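Local atomic coordinates of lipase (Penicillium expansum, PDB entry 3G7N), a protein that hydrolyses triacylglycerols and other acylglycerol lipids, releasing free fatty acids, as a secreted alkaline lipase. Residues V129-G134 / A158-P163; R97-P102 / G135-I140; F180-N185 / G205-S210; V186-P191 / P239-S244; T43-F48 / V60-S65. All blocks are in the same frame, centred on the assembly; numbering follows the deposited sequence.

Interaction 1. Residues V129-G134 / A158-P163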
# COMPACT_ATOMS: atom_id res chain seq x y z
N VAL A 129 -1.26 0.57 -4.70
CA VAL A 129 -1.70 1.54 -3.69
C VAL A 129 -2.80 0.92 -2.85
O VAL A 129 -3.60 0.11 -3.33
CB VAL A 129 -2.20 2.83 -4.38
CG1 VAL A 129 -3.30 2.54 -5.37
CG2 VAL A 129 -2.65 3.86 -3.39
N GLY A 130 -2.88 1.40 -1.60
CA GLY A 130 -3.99 1.03 -0.75
C GLY A 130 -3.81 1.61 0.63
O GLY A 130 -2.74 2.05 1.00
N HIS A 131 -4.90 1.58 1.40
CA HIS A 131 -4.94 2.19 2.73
C HIS A 131 -5.21 1.12 3.82
O HIS A 131 -6.00 0.21 3.64
CB HIS A 131 -6.04 3.25 2.75
CG HIS A 131 -6.36 3.77 4.12
ND1 HIS A 131 -7.40 3.26 4.87
CD2 HIS A 131 -5.89 4.84 4.80
CE1 HIS A 131 -7.50 3.95 6.00
NE2 HIS A 131 -6.60 4.91 5.98
N SER A 132 -4.55 1.30 4.97
CA SER A 132 -4.76 0.46 6.16
C SER A 132 -4.33 -0.99 5.84
O SER A 132 -3.18 -1.19 5.43
CB SER A 132 -6.19 0.61 6.68
OG SER A 132 -6.30 -0.06 7.93
N LEU A 133 -5.19 -1.98 6.01
CA LEU A 133 -4.85 -3.32 5.55
C LEU A 133 -4.51 -3.31 4.06
O LEU A 133 -3.66 -4.08 3.61
CB LEU A 133 -6.00 -4.31 5.82
CG LEU A 133 -5.81 -5.74 5.27
CD1 LEU A 133 -4.61 -6.47 5.87
CD2 LEU A 133 -7.08 -6.59 5.42
N GLY A 134 -5.21 -2.47 3.29
CA GLY A 134 -4.86 -2.28 1.88
C GLY A 134 -3.43 -1.77 1.68
O GLY A 134 -2.80 -2.08 0.66
N ALA A 158 1.78 2.77 0.05
CA ALA A 158 1.02 2.17 1.15
C ALA A 158 0.63 3.27 2.12
O ALA A 158 1.51 3.97 2.65
CB ALA A 158 1.85 1.12 1.87
N LEU A 159 -0.67 3.46 2.35
CA LEU A 159 -1.14 4.53 3.22
C LEU A 159 -1.55 3.98 4.58
O LEU A 159 -2.29 2.98 4.67
CB LEU A 159 -2.31 5.27 2.59
CG LEU A 159 -2.01 5.79 1.17
CD1 LEU A 159 -3.26 6.48 0.61
CD2 LEU A 159 -0.82 6.74 1.13
N ASN A 160 -1.07 4.62 5.63
CA ASN A 160 -1.53 4.33 7.00
C ASN A 160 -1.35 2.85 7.36
O ASN A 160 -2.22 2.25 7.98
CB ASN A 160 -2.99 4.78 7.22
CG ASN A 160 -3.22 6.27 6.96
OD1 ASN A 160 -2.56 6.86 6.09
ND2 ASN A 160 -4.17 6.88 7.65
N ALA A 161 -0.20 2.28 6.99
CA ALA A 161 0.04 0.84 7.09
C ALA A 161 0.84 0.44 8.30
O ALA A 161 1.79 1.10 8.68
CB ALA A 161 0.73 0.33 5.84
N PHE A 162 0.49 -0.72 8.86
CA PHE A 162 1.32 -1.38 9.85
C PHE A 162 2.42 -2.20 9.16
O PHE A 162 2.28 -2.57 8.00
CB PHE A 162 0.45 -2.28 10.75
CG PHE A 162 -0.45 -3.22 10.00
CD1 PHE A 162 -0.01 -4.49 9.68
CD2 PHE A 162 -1.73 -2.86 9.65
CE1 PHE A 162 -0.85 -5.40 9.04
CE2 PHE A 162 -2.58 -3.75 8.99
CZ PHE A 162 -2.15 -5.05 8.75
N PRO A 163 3.55 -2.45 9.86
CA PRO A 163 4.61 -3.26 9.29
C PRO A 163 4.22 -4.74 9.33
O PRO A 163 3.35 -5.11 10.11
CB PRO A 163 5.80 -3.00 10.22
CG PRO A 163 5.11 -2.83 11.59
CD PRO A 163 3.82 -2.07 11.26

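Interaction 2. Residues R97-P102 / G135-I140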
# COMPACT_ATOMS: atom_id res chain seq x y z
N ARG A 97 1.06 -13.97 8.90
CA ARG A 97 0.08 -14.73 8.16
C ARG A 97 -1.12 -13.86 7.80
O ARG A 97 -1.75 -14.05 6.76
CB ARG A 97 -0.37 -15.96 8.96
CG ARG A 97 -1.31 -16.86 8.18
CD ARG A 97 -1.80 -18.05 8.99
NE ARG A 97 -0.75 -19.02 9.25
CZ ARG A 97 -0.31 -19.33 10.47
NH1 ARG A 97 -0.81 -18.72 11.54
NH2 ARG A 97 0.62 -20.26 10.62
N GLY A 98 -1.50 -12.95 8.69
CA GLY A 98 -2.65 -12.09 8.44
C GLY A 98 -2.55 -11.17 7.24
O GLY A 98 -3.56 -10.59 6.83
N VAL A 99 -1.35 -11.02 6.67
CA VAL A 99 -1.18 -10.31 5.40
C VAL A 99 -0.80 -11.27 4.27
O VAL A 99 -1.31 -11.15 3.17
CB VAL A 99 -0.16 -9.16 5.53
CG1 VAL A 99 0.04 -8.45 4.19
CG2 VAL A 99 -0.64 -8.18 6.58
N HIS A 100 0.10 -12.22 4.54
CA HIS A 100 0.43 -13.21 3.51
C HIS A 100 -0.77 -13.99 3.04
O HIS A 100 -0.90 -14.26 1.83
CB HIS A 100 1.54 -14.14 3.99
CG HIS A 100 1.88 -15.22 3.01
ND1 HIS A 100 2.72 -15.03 1.94
CD2 HIS A 100 1.35 -16.45 2.86
CE1 HIS A 100 2.79 -16.15 1.23
NE2 HIS A 100 2.02 -17.05 1.81
N ARG A 101 -1.64 -14.40 3.95
CA ARG A 101 -2.78 -15.20 3.55
C ARG A 101 -3.71 -14.49 2.55
O ARG A 101 -3.99 -15.03 1.48
CB ARG A 101 -3.56 -15.73 4.76
CG ARG A 101 -4.69 -16.67 4.40
CD ARG A 101 -5.02 -17.59 5.58
NE ARG A 101 -6.27 -18.32 5.36
CZ ARG A 101 -7.47 -17.83 5.66
NH1 ARG A 101 -7.58 -16.67 6.29
NH2 ARG A 101 -8.56 -18.55 5.42
N PRO A 102 -4.20 -13.29 2.90
CA PRO A 102 -5.05 -12.59 1.91
C PRO A 102 -4.30 -12.26 0.62
O PRO A 102 -4.86 -12.42 -0.45
CB PRO A 102 -5.50 -11.32 2.64
CG PRO A 102 -4.56 -11.18 3.82
CD PRO A 102 -4.21 -12.61 4.20
N GLY A 135 -2.94 -0.97 2.61
CA GLY A 135 -1.54 -0.54 2.60
C GLY A 135 -0.57 -1.63 2.99
O GLY A 135 0.46 -1.82 2.34
N ALA A 136 -0.95 -2.45 3.96
CA ALA A 136 -0.14 -3.62 4.31
C ALA A 136 -0.08 -4.56 3.11
O ALA A 136 0.99 -5.12 2.78
CB ALA A 136 -0.71 -4.32 5.55
N LEU A 137 -1.21 -4.77 2.44
CA LEU A 137 -1.23 -5.58 1.23
C LEU A 137 -0.33 -4.99 0.14
O LEU A 137 0.36 -5.72 -0.56
CB LEU A 137 -2.65 -5.79 0.71
CG LEU A 137 -3.55 -6.66 1.60
CD1 LEU A 137 -5.04 -6.48 1.26
CD2 LEU A 137 -3.13 -8.13 1.49
N THR A 138 -0.35 -3.66 0.00
CA THR A 138 0.48 -2.98 -0.99
C THR A 138 1.96 -3.19 -0.69
O THR A 138 2.78 -3.28 -1.63
CB THR A 138 0.13 -1.49 -0.99
OG1 THR A 138 -1.19 -1.32 -1.50
CG2 THR A 138 1.08 -0.67 -1.86
N SER A 139 2.33 -3.35 0.58
CA SER A 139 3.73 -3.59 0.91
C SER A 139 4.22 -4.95 0.45
O SER A 139 5.42 -5.10 0.16
CB SER A 139 4.01 -3.34 2.41
OG SER A 139 3.57 -4.40 3.23
N ILE A 140 3.33 -5.92 0.33
CA ILE A 140 3.69 -7.18 -0.32
C ILE A 140 3.50 -7.11 -1.82
O ILE A 140 4.34 -7.63 -2.57
CB ILE A 140 2.98 -8.41 0.34
CG1 ILE A 140 3.42 -9.71 -0.35
CG2 ILE A 140 1.48 -8.24 0.41
CD1 ILE A 140 4.92 -10.01 -0.20

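Interaction 3. Residues F180-N185 / G205-S210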
# COMPACT_ATOMS: atom_id res chain seq x y z
N PHE A 180 9.05 2.20 -2.95
CA PHE A 180 7.98 1.95 -1.98
C PHE A 180 7.85 3.12 -1.01
O PHE A 180 8.82 3.45 -0.29
CB PHE A 180 8.22 0.64 -1.23
CG PHE A 180 7.16 0.34 -0.20
CD1 PHE A 180 5.85 0.13 -0.59
CD2 PHE A 180 7.48 0.22 1.15
CE1 PHE A 180 4.84 -0.04 0.37
CE2 PHE A 180 6.49 -0.07 2.09
CZ PHE A 180 5.17 -0.17 1.70
N ASN A 181 6.68 3.76 -1.02
CA ASN A 181 6.41 4.88 -0.14
C ASN A 181 5.39 4.48 0.91
O ASN A 181 4.40 3.80 0.61
CB ASN A 181 5.84 6.05 -0.94
CG ASN A 181 6.79 6.55 -1.98
OD1 ASN A 181 8.00 6.64 -1.72
ND2 ASN A 181 6.29 6.66 -3.22
N ARG A 182 5.61 4.92 2.15
CA ARG A 182 4.61 4.77 3.24
C ARG A 182 4.06 6.13 3.58
O ARG A 182 4.76 6.93 4.21
CB ARG A 182 5.27 4.13 4.46
CG ARG A 182 5.70 2.72 4.20
CD ARG A 182 6.13 2.01 5.48
NE ARG A 182 7.35 2.60 6.03
CZ ARG A 182 7.42 3.25 7.20
NH1 ARG A 182 6.33 3.59 7.89
NH2 ARG A 182 8.62 3.61 7.66
N GLY A 183 2.85 6.43 3.15
CA GLY A 183 2.27 7.75 3.39
C GLY A 183 1.34 7.71 4.59
O GLY A 183 0.32 7.01 4.55
N ASN A 184 1.71 8.44 5.65
CA ASN A 184 1.01 8.36 6.94
C ASN A 184 0.40 9.68 7.38
O ASN A 184 0.69 10.75 6.82
CB ASN A 184 1.97 7.80 7.99
CG ASN A 184 2.27 6.35 7.74
OD1 ASN A 184 1.45 5.65 7.14
ND2 ASN A 184 3.43 5.89 8.16
N ASN A 185 -0.51 9.57 8.34
CA ASN A 185 -1.31 10.70 8.77
C ASN A 185 -1.14 11.00 10.26
O ASN A 185 -0.96 10.08 11.08
CB ASN A 185 -2.78 10.43 8.45
CG ASN A 185 -3.63 11.69 8.49
OD1 ASN A 185 -3.29 12.67 7.82
ND2 ASN A 185 -4.77 11.64 9.17
N GLY A 205 10.92 1.25 3.06
CA GLY A 205 10.43 2.27 2.15
C GLY A 205 10.81 3.66 2.60
O GLY A 205 11.71 3.84 3.45
N THR A 206 10.17 4.65 2.02
CA THR A 206 10.34 6.04 2.44
C THR A 206 9.02 6.52 3.04
O THR A 206 7.97 6.41 2.40
CB THR A 206 10.67 6.95 1.23
OG1 THR A 206 11.89 6.49 0.63
CG2 THR A 206 10.83 8.39 1.66
N GLU A 207 9.06 6.97 4.29
CA GLU A 207 7.86 7.45 4.94
C GLU A 207 7.64 8.91 4.63
O GLU A 207 8.58 9.70 4.65
CB GLU A 207 7.92 7.24 6.46
CG GLU A 207 6.57 7.55 7.15
CD GLU A 207 6.55 7.39 8.66
OE1 GLU A 207 7.59 7.07 9.28
OE2 GLU A 207 5.47 7.64 9.24
N TYR A 208 6.39 9.26 4.33
CA TYR A 208 5.96 10.65 4.22
C TYR A 208 4.84 10.85 5.22
O TYR A 208 4.18 9.88 5.62
CB TYR A 208 5.42 10.95 2.82
CG TYR A 208 6.45 10.87 1.71
CD1 TYR A 208 7.18 12.00 1.33
CD2 TYR A 208 6.79 9.65 1.13
CE1 TYR A 208 8.21 11.92 0.39
CE2 TYR A 208 7.77 9.56 0.13
CZ TYR A 208 8.52 10.69 -0.17
OH TYR A 208 9.53 10.61 -1.12
N TYR A 209 4.61 12.09 5.63
CA TYR A 209 3.71 12.35 6.74
C TYR A 209 3.06 13.71 6.53
O TYR A 209 3.71 14.63 6.02
CB TYR A 209 4.51 12.31 8.05
CG TYR A 209 3.68 12.21 9.30
CD1 TYR A 209 3.16 11.00 9.72
CD2 TYR A 209 3.58 13.29 10.16
CE1 TYR A 209 2.46 10.88 10.89
CE2 TYR A 209 2.98 13.16 11.42
CZ TYR A 209 2.41 11.93 11.76
OH TYR A 209 1.80 11.78 12.99
N SER A 210 1.79 13.85 6.86
CA SER A 210 1.15 15.16 6.75
C SER A 210 0.04 15.27 7.76
O SER A 210 -0.39 14.27 8.35
CB SER A 210 0.63 15.43 5.33
OG SER A 210 -0.71 14.96 5.16
O HOH W 1 11.48 4.30 -1.02
O HOH W 2 9.92 8.34 -2.57
O HOH W 3 6.83 4.33 10.87
O HOH W 4 -1.50 12.37 5.71

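Interaction 4. Residues V186-P191 / P239-S244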
# COMPACT_ATOMS: atom_id res chain seq x y z
N VAL A 186 -1.32 12.27 10.60
CA VAL A 186 -1.38 12.68 12.00
C VAL A 186 -2.47 11.93 12.74
O VAL A 186 -3.46 11.49 12.18
CB VAL A 186 -1.61 14.18 12.14
CG1 VAL A 186 -0.38 14.96 11.67
CG2 VAL A 186 -2.89 14.62 11.46
N LEU A 187 -2.22 11.72 14.04
CA LEU A 187 -3.24 11.18 14.93
C LEU A 187 -3.61 9.74 14.61
O LEU A 187 -4.69 9.28 14.97
CB LEU A 187 -4.49 12.07 14.99
CG LEU A 187 -4.30 13.42 15.70
CD1 LEU A 187 -5.51 14.30 15.44
CD2 LEU A 187 -4.08 13.20 17.20
N ASP A 188 -2.71 9.04 13.93
CA ASP A 188 -2.94 7.66 13.55
C ASP A 188 -1.84 6.77 14.12
O ASP A 188 -0.67 6.90 13.77
CB ASP A 188 -2.99 7.50 12.03
CG ASP A 188 -3.23 6.06 11.60
OD1 ASP A 188 -3.61 5.23 12.46
OD2 ASP A 188 -3.15 5.79 10.37
N GLY A 189 -2.24 5.82 14.95
CA GLY A 189 -1.29 4.89 15.56
C GLY A 189 -1.06 3.59 14.81
O GLY A 189 -0.29 2.76 15.28
N VAL A 190 -1.74 3.35 13.69
CA VAL A 190 -1.60 2.05 13.03
C VAL A 190 -0.17 1.75 12.54
O VAL A 190 0.31 0.63 12.76
CB VAL A 190 -2.65 1.90 11.92
CG1 VAL A 190 -2.37 0.63 11.09
CG2 VAL A 190 -4.05 1.79 12.56
N PRO A 191 0.58 2.75 12.07
CA PRO A 191 1.96 2.45 11.68
C PRO A 191 2.86 2.12 12.85
O PRO A 191 3.99 1.65 12.62
CB PRO A 191 2.43 3.74 11.00
CG PRO A 191 1.16 4.32 10.44
CD PRO A 191 0.12 4.04 11.51
N PRO A 239 -8.12 8.38 15.81
CA PRO A 239 -8.99 9.13 14.90
C PRO A 239 -8.38 9.44 13.53
O PRO A 239 -9.11 9.49 12.53
CB PRO A 239 -9.28 10.41 15.69
CG PRO A 239 -9.31 9.93 17.13
CD PRO A 239 -8.19 8.90 17.19
N GLY A 240 -7.08 9.67 13.49
CA GLY A 240 -6.42 9.99 12.21
C GLY A 240 -6.36 8.83 11.23
O GLY A 240 -6.01 9.03 10.08
N HIS A 241 -6.69 7.62 11.67
CA HIS A 241 -6.52 6.47 10.79
C HIS A 241 -7.39 6.57 9.55
O HIS A 241 -7.09 5.95 8.53
CB HIS A 241 -6.78 5.15 11.51
CG HIS A 241 -6.41 3.94 10.70
ND1 HIS A 241 -5.16 3.79 10.13
CD2 HIS A 241 -7.13 2.87 10.30
CE1 HIS A 241 -5.13 2.64 9.46
NE2 HIS A 241 -6.30 2.06 9.56
N ILE A 242 -8.56 7.20 9.67
CA ILE A 242 -9.54 7.23 8.58
C ILE A 242 -9.14 8.16 7.43
O ILE A 242 -9.80 8.18 6.38
CB ILE A 242 -10.96 7.62 9.13
CG1 ILE A 242 -12.07 7.22 8.16
CG2 ILE A 242 -11.04 9.10 9.44
CD1 ILE A 242 -13.40 6.97 8.84
N ALA A 243 -8.12 8.98 7.64
CA ALA A 243 -7.75 9.97 6.62
C ALA A 243 -6.31 9.79 6.19
O ALA A 243 -5.46 9.37 6.97
CB ALA A 243 -7.98 11.39 7.15
N SER A 244 -6.03 10.20 4.96
CA SER A 244 -4.65 10.26 4.49
C SER A 244 -4.51 11.37 3.46
O SER A 244 -5.33 11.49 2.56
CB SER A 244 -4.28 8.92 3.83
OG SER A 244 -2.87 8.76 3.84

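Interaction 5. Residues T43-F48 / V60-S65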
# COMPACT_ATOMS: atom_id res chain seq x y z
N THR A 43 -11.09 -14.22 3.03
CA THR A 43 -10.14 -13.25 3.58
C THR A 43 -10.66 -11.82 3.45
O THR A 43 -10.05 -10.88 3.97
CB THR A 43 -8.76 -13.40 2.90
OG1 THR A 43 -8.85 -13.05 1.52
CG2 THR A 43 -8.26 -14.84 3.00
N ASP A 44 -11.88 -11.68 2.91
CA ASP A 44 -12.47 -10.38 2.64
C ASP A 44 -11.49 -9.44 1.92
O ASP A 44 -11.45 -8.25 2.20
CB ASP A 44 -12.99 -9.74 3.93
CG ASP A 44 -13.90 -8.54 3.67
OD1 ASP A 44 -14.62 -8.54 2.66
OD2 ASP A 44 -13.82 -7.57 4.46
N THR A 45 -10.73 -9.99 0.97
CA THR A 45 -9.73 -9.23 0.20
C THR A 45 -10.39 -8.68 -1.05
O THR A 45 -11.03 -9.43 -1.78
CB THR A 45 -8.55 -10.12 -0.26
OG1 THR A 45 -7.96 -10.77 0.88
CG2 THR A 45 -7.48 -9.28 -0.97
N ASN A 46 -10.31 -7.38 -1.24
CA ASN A 46 -10.95 -6.73 -2.36
C ASN A 46 -9.96 -5.77 -2.97
O ASN A 46 -9.14 -5.17 -2.28
CB ASN A 46 -12.18 -5.96 -1.89
CG ASN A 46 -13.35 -6.87 -1.57
OD1 ASN A 46 -14.23 -7.07 -2.41
ND2 ASN A 46 -13.40 -7.37 -0.34
N GLY A 47 -10.06 -5.58 -4.28
CA GLY A 47 -9.29 -4.51 -4.90
C GLY A 47 -9.61 -4.44 -6.37
O GLY A 47 -10.58 -5.05 -6.82
N PHE A 48 -8.76 -3.73 -7.10
CA PHE A 48 -9.00 -3.41 -8.51
C PHE A 48 -7.67 -3.56 -9.20
O PHE A 48 -6.65 -3.12 -8.68
CB PHE A 48 -9.33 -1.91 -8.69
CG PHE A 48 -10.50 -1.41 -7.91
CD1 PHE A 48 -11.68 -2.13 -7.87
CD2 PHE A 48 -10.51 -0.08 -7.48
CE1 PHE A 48 -12.83 -1.58 -7.30
CE2 PHE A 48 -11.66 0.49 -6.94
CZ PHE A 48 -12.81 -0.28 -6.83
N VAL A 60 -2.58 -1.50 -9.39
CA VAL A 60 -3.19 -2.47 -8.47
C VAL A 60 -3.61 -1.72 -7.20
O VAL A 60 -2.76 -1.18 -6.48
CB VAL A 60 -2.19 -3.57 -8.08
CG1 VAL A 60 -2.82 -4.55 -7.10
CG2 VAL A 60 -1.66 -4.31 -9.34
N ILE A 61 -4.92 -1.66 -6.96
CA ILE A 61 -5.46 -0.84 -5.87
C ILE A 61 -6.16 -1.78 -4.90
O ILE A 61 -7.11 -2.47 -5.27
CB ILE A 61 -6.47 0.18 -6.39
CG1 ILE A 61 -5.89 1.04 -7.52
CG2 ILE A 61 -6.93 1.09 -5.25
CD1 ILE A 61 -6.94 1.88 -8.26
N MET A 62 -5.63 -1.87 -3.68
CA MET A 62 -6.16 -2.81 -2.70
C MET A 62 -7.02 -2.10 -1.67
O MET A 62 -6.65 -1.04 -1.15
CB MET A 62 -5.02 -3.52 -1.99
CG MET A 62 -4.14 -4.37 -2.95
SD MET A 62 -5.06 -5.50 -4.04
CE MET A 62 -5.75 -6.64 -2.84
N ARG A 63 -8.13 -2.73 -1.32
CA ARG A 63 -9.01 -2.19 -0.27
C ARG A 63 -8.49 -2.60 1.09
O ARG A 63 -8.10 -3.76 1.28
CB ARG A 63 -10.44 -2.66 -0.48
CG ARG A 63 -11.44 -1.88 0.37
CD ARG A 63 -12.79 -2.54 0.36
NE ARG A 63 -12.77 -3.75 1.17
CZ ARG A 63 -13.69 -4.70 1.12
NH1 ARG A 63 -14.87 -4.44 0.57
NH2 ARG A 63 -13.51 -5.81 1.81
N GLY A 64 -8.69 -1.74 2.09
CA GLY A 64 -8.61 -2.14 3.49
C GLY A 64 -9.80 -2.98 3.96
O GLY A 64 -10.62 -3.44 3.16
N SER A 65 -9.83 -3.29 5.26
CA SER A 65 -10.94 -4.07 5.84
C SER A 65 -12.21 -3.23 5.79
O SER A 65 -12.17 -2.02 5.90
CB SER A 65 -10.62 -4.46 7.28
OG SER A 65 -9.25 -4.75 7.46
O HOH W 5 -8.74 -6.40 1.03

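Interaction 1. Residues V129-G134 / A158-P163
The imidazole of His-131 has the amide of Asn-160 at its edge, close to the ring plane, with His-131 NE2 3.5 Å from Asn-160 ND2 and the two flat groups turned 52° against each other; the ring of His-241 also meets this imidazole, the planes about 30° apart. No hydrogen bond joins His-131 to the amide, because both polar ends are engaged by the 239-244 segment, which carries the catalytic histidine: NE2 pairs with His-241 O, ND2 with Ala-243 O and OD1 with Ser-244 OG. The other imidazole nitrogen, ND1, is tied to Tyr-22. The ring of Phe-162 meets Leu-133 at its edge, Phe-162 CZ lying 4.0 Å from Leu-133 CD1; a chi1 of 51°, with CG between backbone N and carbonyl carbon, swings the ring to this side.

The two backbones pair as parallel strands. Leu-159 N donates to Gly-130 O over 2.8 Å, and Leu-159 O accepts from Ser-132 N over 2.8 Å while the CA-H of His-131 approaches the same oxygen. Asn-160 O is buried without a hydrogen-bond partner; across these two segments the CA-H of Ser-132 approaches it. Glycine suits both flanks of the serine: a CB on Gly-130 would run into Gly-134 O, and one on Gly-134 into His-131 O. Ser-132 itself has a strained backbone with positive phi; its CB points away from the 158-163 segment, and OG bonds to His-241 NE2. This sharp strand-to-helix turn with its GxSxG pattern is the nucleophile elbow of an alpha/beta-hydrolase.

Interaction 2. Residues R97-P102 / G135-I140
Val-99 is the first residue of the 97-102 segment to reach helix 133-148, the helix that follows the nucleophile elbow of this alpha/beta-hydrolase. The two helical segments cross at -69° with their axes 9.6 Å apart, and no hydrogen bond passes between them; aliphatic groups meet each other and, in two places, a backbone carbonyl oxygen. Valine fits because its two methyls diverge close to the backbone and can address different residues. CG1, anti to the valine's own N (chi1 178°), rests 3.7 Å from Ala-136 O and also meets Ile-140, whose CG2 is 4.1 Å from Val-99 CG1. The other branch, Val-99 CG2, lies 4.0 Å from Ala-136 CB; the small alanine lets the valine approach the helix backbone.

The next contact along the helix comes at Pro-102. Having no N-H, the proline gives no bond to the turn before, where the helix kinks, but its compact ring makes a good apolar surface. Its CG packs 4.1 Å from Leu-137 CD2, the two side chains crossing at about a right angle. Leu-137 and Ile-140 also touch Trp-103, the next residue of helix 97-120, which extends the apolar seam. A single methyl thus meets both Val-99 and Pro-102: besides touching the proline, Leu-137 CD2 sits 3.9 Å from Val-99 O.

Interaction 3. Residues F180-N185 / G205-S210
Gly-205 leads into a parallel strand, 206-210, that runs beside strand 179-185 in the central sheet of the alpha/beta-hydrolase fold. It has to be glycine here: its phi is positive, and a CB would run into Phe-180 CD2. Thr-206 starts the ladder, its N donating to Phe-180 O over 2.9 Å and its O accepting from Arg-182 N, while a water links Phe-180 O to Thr-206 OG1.

Glu-207 lies on the opposite face of the sheet from Thr-206. With CG anti to the backbone N (chi1 -172°) and the chain extended, its OE2 reaches Asn-184 ND2 at 2.9 Å; the bond lies in the amide plane but meets the carboxylate from above, 52° out of its plane. Glu-207 CB covers one face of the Arg-182 guanidinium, and a long salt bridge joins OE1 to Arg-182 NH1 (4.0 Å). Ser-229 also bonds to OE2, and Gln-223 holds Arg-182 NH2. Were an alanine here, Asn-184 ND2 would probably lose its acceptor and the arginine its charged mate.

Tyr-208 N donates to Arg-182 O and Tyr-208 O accepts from Asn-184 N. Its ring takes Asn-181 OD1 at the edge, 3.5 Å from CE2, with amide and ring planes 82° apart; a water bridges OD1 and the tyrosine OH, while Asn-181 ND2 bonds to Asn-157 OD1. On the other face Tyr-209 CD1 lies 3.8 Å from Asn-184 CB. At Ser-210 the last rung is stretched: Ser-210 N donates to Asn-184 O over 3.3 Å, while OG accepts from Gly-212 N.

Interaction 4. Residues V186-P191 / P239-S244
His-241 ND1 donates to Asp-188 OD2 over 2.8 Å in a nearly straight bond, 173° at the hydrogen. The oxygen lies in the imidazole plane and is met on its syn side, the donor 28° out of the carboxylate plane. Over one face of the same ring stands Val-190, whose CG2 is 3.5 Å from the centroid of His-241 in a CH-pi contact, so a branched apolar residue backs the imidazole while the acid grips its edge. At the far end NE2 bonds to Ser-132 OG, completing a Ser-His-Asp catalytic triad of the alpha/beta-hydrolase type. Replacing the acid with an alanine is likely to leave ND1 without its acceptor and the imidazole freer to turn.

One shell out, Val-190 N donates to Asp-188 OD1 at 2.9 Å, from well above the carboxylate plane. This closes an Asx turn that fixes the rotation of the carboxylate and sets Val-190 beside the ring. The 3-10 turn that carries the histidine is anchored by Gly-240, whose N bonds to Leu-187 O over 2.8 Å while its CA lies 3.3 Å from Val-186 O. Any CB on Gly-240 would collide with that oxygen. Asn-185 ND2 bonds to Gly-240 O from the end of strand 179-185.

Interaction 5. Residues T43-F48 / V60-S65
Arg-63 and Asn-46 are brought side by side by their torsions: the arginine CG is anti to its N (chi1 -166°) and the chain bends at chi3 (74°), while the asparagine CG stands beside its own N (chi1 -76°). Asn-46 CG thereby lies over one face of the guanidinium, 3.5 Å from Arg-63 CZ; Asn-46 ND2 and Arg-63 NH2, both donors, are crowded together unbonded, so the rotation of the amide is doubtful. The pair sits at the open end of the beta hairpin formed by strands 45-52 and 57-62. At the guanidinium edge Asp-44 OD1 makes a salt bridge with Arg-63 NH2 at 3.1 Å, weak as a hydrogen bond, and Gly-64 O anchors NE.

Farther along, Phe-48 and Ile-61 are an antiparallel hydrogen-bonded pair, the phenylalanine ring edge meeting the isoleucine, Phe-48 CD2 to Ile-61 CD1 at 4.1 Å. Next to it, toward Asn-46 and Arg-63, Gly-47 faces Met-62 in a non-hydrogen-bonded pair; a CB there would strike Ile-61 O and Met-62 SD. The flexible methionine curls past the glycine, placing Met-62 CE 3.7 Å from Thr-45 CG2. Arg-63 N donates to Asn-46 O, and a water joins Asn-46 N to Arg-63 O, 2.7 Å from the latter oxygen.

Overall arrangement
Interactions 1, 3 and 5 belong to one central sheet: strand 125-131 bonds to strand 57-62 of interaction 5, and strand 154-159 to strand 179-185 of interaction 3. Interaction 1, nearest the centre of the chain, is almost wholly buried; interaction 2 is buried, mostly aliphatic and without a hydrogen bond between its helices. The latter shares helix 133-148 with interaction 1 and packs Pro-102 against Thr-45 of interaction 5. Interactions 3 and 5 combine ladders with charged side chains and waters on opposite sides of the centre, about 20 Å apart between centres. Interaction 4, partly exposed, lies at the sheet's C-terminal end and meets interaction 1 where Ser-132 bonds to His-241.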